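Local coordinates for protein putative efflux transporter (Bacteroides eggerthii, PDB 4L8J) that probably serves as an HlyD-family periplasmic adaptor (membrane-fusion protein) of an efflux pump, bridging an inner-membrane transporter and an outer-membrane channel, at residues A[92-96]-A[97-101]; A[257-260]-A[261-264]. All coordinates share one frame; numbering follows the deposited sequence.

Interaction 1. Residues A[92-96]-A[97-101]; sequences KRLLG and RQAIS
Leu94 meets Arg97, Ala99 and Ile100 where the chain leaves a helix and turns back. Its two methyls serve different partners. CD2 reaches the methyl of Ala99, CB at 3.8 Å, and also lies beside Arg97 NH2. CD1 meets Ile100 CD1 at 3.9 Å. Ile100 points back at the helix. Its CG1 is anti to the backbone N (chi1 -157°), which turns CG2 onto the helix end, against Leu95 N and the CB atoms of Leu94 (3.7 Å) and Leu95. Leu95 sends CD1 to Ile100 O, and its side chain also touches Leu102 and Tyr105 of helix 102-127.

Arg97 has its CG between the backbone N and the carbonyl carbon (chi1 75°), which brings CG close to Leu94 O and Arg93 O. At the end of the extended chain a water sits at the edge of the guanidinium, in plane, and accepts from NH1 at 2.7 Å. The same water accepts weakly from Arg93 NE and links the two arginines; it may ease their like charges. Gln98 folds its amide back beside Leu95 O without bonding to it.

Two backbone bonds end helix 68-95 in a Schellman motif. Ala99 N donates to Leu94 O at 2.6 Å, and Gln98 N donates to Leu95 O at 2.7 Å from above the carbonyl plane. Gln98, with a positive phi (58°), is the C-prime residue that lets both form. Ser101 then N-caps helix 102-127 through Glu104 N. The arrangement makes the tip of a helical hairpin, as in HlyD-family membrane-fusion proteins.

Interaction 2. Residues A[257-260]-A[261-264]; sequences NVPL and SAVF
A short 3-10 segment links strand 256-259 to strand 264-266, and successive i to i+3 backbone bonds hold it. Ala262 N donates to Pro259 O at 3.1 Å. Val263 N donates to Leu260 O at 3.0 Å. In both bonds the donor stands above the carbonyl plane, and the N-H points fairly straight at the oxygen (158° and 160°).

One valine pair packs beside the turn. Val258 CG2 meets Val263 CG2 at 3.9 Å, and the two side chains cross at about a right angle. Val263 has CG1 anti to its backbone N (chi1 179°), which leaves CG2 beside that N to face Val258. The methyl of Ala262 rests on Pro259 O, with CB 3.4 Å from it. Ser261 OG passes Pro259 CB at 3.9 Å, but its polar partner is Thr312 O of the second subunit. Leu260 packs on Leu260 of that subunit, and residues 257-259 pair with one of its strands in an antiparallel ladder.

The mix of bonds implies a turn fixed mainly by its backbone. A single valine methyl contact adds to it, while the serine hydroxyl spends its hydrogen bond across the subunit interface.

Overall arrangement
From the N terminus, the chain first builds strands of several sheets, then runs out along helix 68-95. Interaction 1 turns it at the far end and sends it back through helix 102-127. The chain then completes the four-stranded sheets and the six-stranded barrel before strand 256-259. Interaction 2 follows, where this strand, paired with strand 8-17, passes by a short turn into strand 264-266. The two contacts are in series and neither encloses nor crosses the other. The centres of interactions 1 and 2 are about 101 Å apart, on opposite sides of the chain's centre. Interaction 1 joins two helices, whereas interaction 2 joins two strands beside the second subunit.

Interaction 1. Residues A[92-96]-A[97-101]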
loop_
_atom_site.group_PDB
_atom_site.type_symbol
_atom_site.label_atom_id
_atom_site.label_comp_id
_atom_site.label_asym_id
_atom_site.label_seq_id
_atom_site.Cartn_x
_atom_site.Cartn_y
_atom_site.Cartn_z
ATOM N N LYS A 92 13.569 92.361 4.550
ATOM C CA LYS A 92 12.785 91.757 5.647
ATOM C C LYS A 92 13.005 92.587 6.917
ATOM O O LYS A 92 12.048 92.928 7.613
ATOM C CB LYS A 92 13.173 90.290 5.892
ATOM C CG LYS A 92 12.627 89.354 4.858
ATOM C CD LYS A 92 12.940 87.907 5.173
ATOM C CE LYS A 92 12.504 86.983 4.058
ATOM N NZ LYS A 92 12.979 85.596 4.285
ATOM N N ARG A 93 14.279 92.966 7.170
ATOM C CA ARG A 93 14.671 93.783 8.316
ATOM C C ARG A 93 14.109 95.193 8.209
ATOM O O ARG A 93 13.579 95.681 9.206
ATOM C CB ARG A 93 16.193 93.808 8.477
ATOM C CG ARG A 93 16.714 92.648 9.310
ATOM C CD ARG A 93 18.063 92.954 9.966
ATOM N NE ARG A 93 19.020 93.594 9.056
ATOM C CZ ARG A 93 19.749 92.952 8.147
ATOM N NH1 ARG A 93 19.643 91.636 8.006
ATOM N NH2 ARG A 93 20.584 93.623 7.366
ATOM N N LEU A 94 14.171 95.823 7.002
ATOM C CA LEU A 94 13.627 97.158 6.705
ATOM C C LEU A 94 12.095 97.210 6.831
ATOM O O LEU A 94 11.545 98.221 7.296
ATOM C CB LEU A 94 14.014 97.600 5.275
ATOM C CG LEU A 94 15.464 98.001 4.991
ATOM C CD1 LEU A 94 15.666 98.221 3.509
ATOM C CD2 LEU A 94 15.835 99.272 5.713
ATOM N N LEU A 95 11.391 96.163 6.334
ATOM C CA LEU A 95 9.929 96.134 6.423
ATOM C C LEU A 95 9.494 95.927 7.877
ATOM O O LEU A 95 8.532 96.551 8.300
ATOM C CB LEU A 95 9.322 95.038 5.504
ATOM C CG LEU A 95 7.785 94.961 5.436
ATOM C CD1 LEU A 95 7.178 96.241 4.837
ATOM C CD2 LEU A 95 7.362 93.772 4.626
ATOM N N GLY A 96 10.207 95.055 8.602
ATOM C CA GLY A 96 9.974 94.723 10.009
ATOM C C GLY A 96 9.968 95.917 10.957
ATOM O O GLY A 96 9.431 95.821 12.069
ATOM N N ARG A 97 10.564 97.055 10.518
ATOM C CA ARG A 97 10.612 98.318 11.250
ATOM C C ARG A 97 9.939 99.405 10.407
ATOM O O ARG A 97 10.028 100.591 10.732
ATOM C CB ARG A 97 12.067 98.699 11.646
ATOM C CG ARG A 97 12.966 99.225 10.514
ATOM C CD ARG A 97 14.093 100.074 11.082
ATOM N NE ARG A 97 15.125 100.380 10.091
ATOM C CZ ARG A 97 16.170 99.603 9.836
ATOM N NH1 ARG A 97 16.334 98.459 10.491
ATOM N NH2 ARG A 97 17.060 99.958 8.920
ATOM N N GLN A 98 9.252 98.988 9.323
ATOM C CA GLN A 98 8.492 99.847 8.395
ATOM C C GLN A 98 9.351 100.953 7.723
ATOM O O GLN A 98 8.828 102.009 7.394
ATOM C CB GLN A 98 7.251 100.459 9.099
ATOM C CG GLN A 98 6.317 99.408 9.724
ATOM C CD GLN A 98 5.647 98.544 8.679
ATOM O OE1 GLN A 98 5.424 98.965 7.535
ATOM N NE2 GLN A 98 5.251 97.339 9.071
ATOM N N ALA A 99 10.633 100.662 7.432
ATOM C CA ALA A 99 11.558 101.588 6.763
ATOM C C ALA A 99 11.424 101.575 5.214
ATOM O O ALA A 99 11.936 102.485 4.544
ATOM C CB ALA A 99 12.981 101.253 7.155
ATOM N N ILE A 100 10.715 100.555 4.657
ATOM C CA ILE A 100 10.501 100.368 3.214
ATOM C C ILE A 100 9.028 100.076 2.923
ATOM O O ILE A 100 8.324 99.601 3.816
ATOM C CB ILE A 100 11.427 99.197 2.741
ATOM C CG1 ILE A 100 11.723 99.256 1.235
ATOM C CG2 ILE A 100 10.946 97.800 3.199
ATOM C CD1 ILE A 100 12.887 98.278 0.774
ATOM N N SER A 101 8.566 100.342 1.682
ATOM C CA SER A 101 7.202 100.024 1.272
ATOM C C SER A 101 6.994 98.523 1.121
ATOM O O SER A 101 7.930 97.799 0.754
ATOM C CB SER A 101 6.853 100.674 -0.061
ATOM O OG SER A 101 7.864 100.488 -1.031
HETATM O O HOH W 1 18.279 96.585 10.582
#

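Interaction 2. Residues A[257-260]-A[261-264]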
loop_
_atom_site.group_PDB
_atom_site.type_symbol
_atom_site.label_atom_id
_atom_site.label_comp_id
_atom_site.label_asym_id
_atom_site.label_seq_id
_atom_site.Cartn_x
_atom_site.Cartn_y
_atom_site.Cartn_z
ATOM N N ASN A 257 13.986 4.902 -2.242
ATOM C CA ASN A 257 13.659 3.972 -3.311
ATOM C C ASN A 257 14.911 3.431 -3.948
ATOM O O ASN A 257 15.802 4.217 -4.336
ATOM C CB ASN A 257 12.871 4.632 -4.452
ATOM C CG ASN A 257 11.509 5.142 -4.132
ATOM O OD1 ASN A 257 10.663 4.400 -3.647
ATOM N ND2 ASN A 257 11.228 6.374 -4.580
ATOM N N VAL A 258 14.931 2.109 -4.160
ATOM C CA VAL A 258 15.943 1.447 -4.976
ATOM C C VAL A 258 15.255 0.347 -5.774
ATOM O O VAL A 258 14.396 -0.330 -5.202
ATOM C CB VAL A 258 17.202 0.886 -4.240
ATOM C CG1 VAL A 258 17.988 1.974 -3.531
ATOM C CG2 VAL A 258 16.873 -0.272 -3.304
ATOM N N PRO A 259 15.656 0.057 -7.033
ATOM C CA PRO A 259 15.070 -1.105 -7.729
ATOM C C PRO A 259 15.374 -2.404 -6.980
ATOM O O PRO A 259 16.407 -2.523 -6.302
ATOM C CB PRO A 259 15.785 -1.092 -9.091
ATOM C CG PRO A 259 16.126 0.373 -9.308
ATOM C CD PRO A 259 16.601 0.772 -7.910
ATOM N N LEU A 260 14.474 -3.374 -7.075
ATOM C CA LEU A 260 14.683 -4.682 -6.449
ATOM C C LEU A 260 15.998 -5.303 -6.961
ATOM O O LEU A 260 16.749 -5.876 -6.171
ATOM C CB LEU A 260 13.483 -5.607 -6.756
ATOM C CG LEU A 260 13.634 -7.094 -6.479
ATOM C CD1 LEU A 260 13.768 -7.351 -5.000
ATOM C CD2 LEU A 260 12.463 -7.886 -7.056
ATOM N N SER A 261 16.291 -5.144 -8.271
ATOM C CA SER A 261 17.482 -5.725 -8.908
ATOM C C SER A 261 18.818 -5.173 -8.318
ATOM O O SER A 261 19.880 -5.718 -8.597
ATOM C CB SER A 261 17.416 -5.519 -10.417
ATOM O OG SER A 261 17.564 -4.149 -10.754
ATOM N N ALA A 262 18.764 -4.113 -7.503
ATOM C CA ALA A 262 19.958 -3.557 -6.852
ATOM C C ALA A 262 20.335 -4.331 -5.583
ATOM O O ALA A 262 21.495 -4.292 -5.171
ATOM C CB ALA A 262 19.726 -2.087 -6.490
ATOM N N VAL A 263 19.353 -5.001 -4.951
ATOM C CA VAL A 263 19.540 -5.627 -3.660
ATOM C C VAL A 263 19.920 -7.118 -3.786
ATOM O O VAL A 263 19.356 -7.863 -4.595
ATOM C CB VAL A 263 18.275 -5.404 -2.763
ATOM C CG1 VAL A 263 18.415 -6.072 -1.395
ATOM C CG2 VAL A 263 17.976 -3.911 -2.589
ATOM N N PHE A 264 20.900 -7.532 -2.962
ATOM C CA PHE A 264 21.381 -8.909 -2.924
ATOM C C PHE A 264 21.708 -9.324 -1.476
ATOM O O PHE A 264 21.806 -8.475 -0.575
ATOM C CB PHE A 264 22.602 -9.088 -3.862
ATOM C CG PHE A 264 23.777 -8.180 -3.595
ATOM C CD1 PHE A 264 23.877 -6.942 -4.224
ATOM C CD2 PHE A 264 24.795 -8.571 -2.735
ATOM C CE1 PHE A 264 24.975 -6.107 -3.986
ATOM C CE2 PHE A 264 25.903 -7.747 -2.520
ATOM C CZ PHE A 264 25.980 -6.517 -3.144
#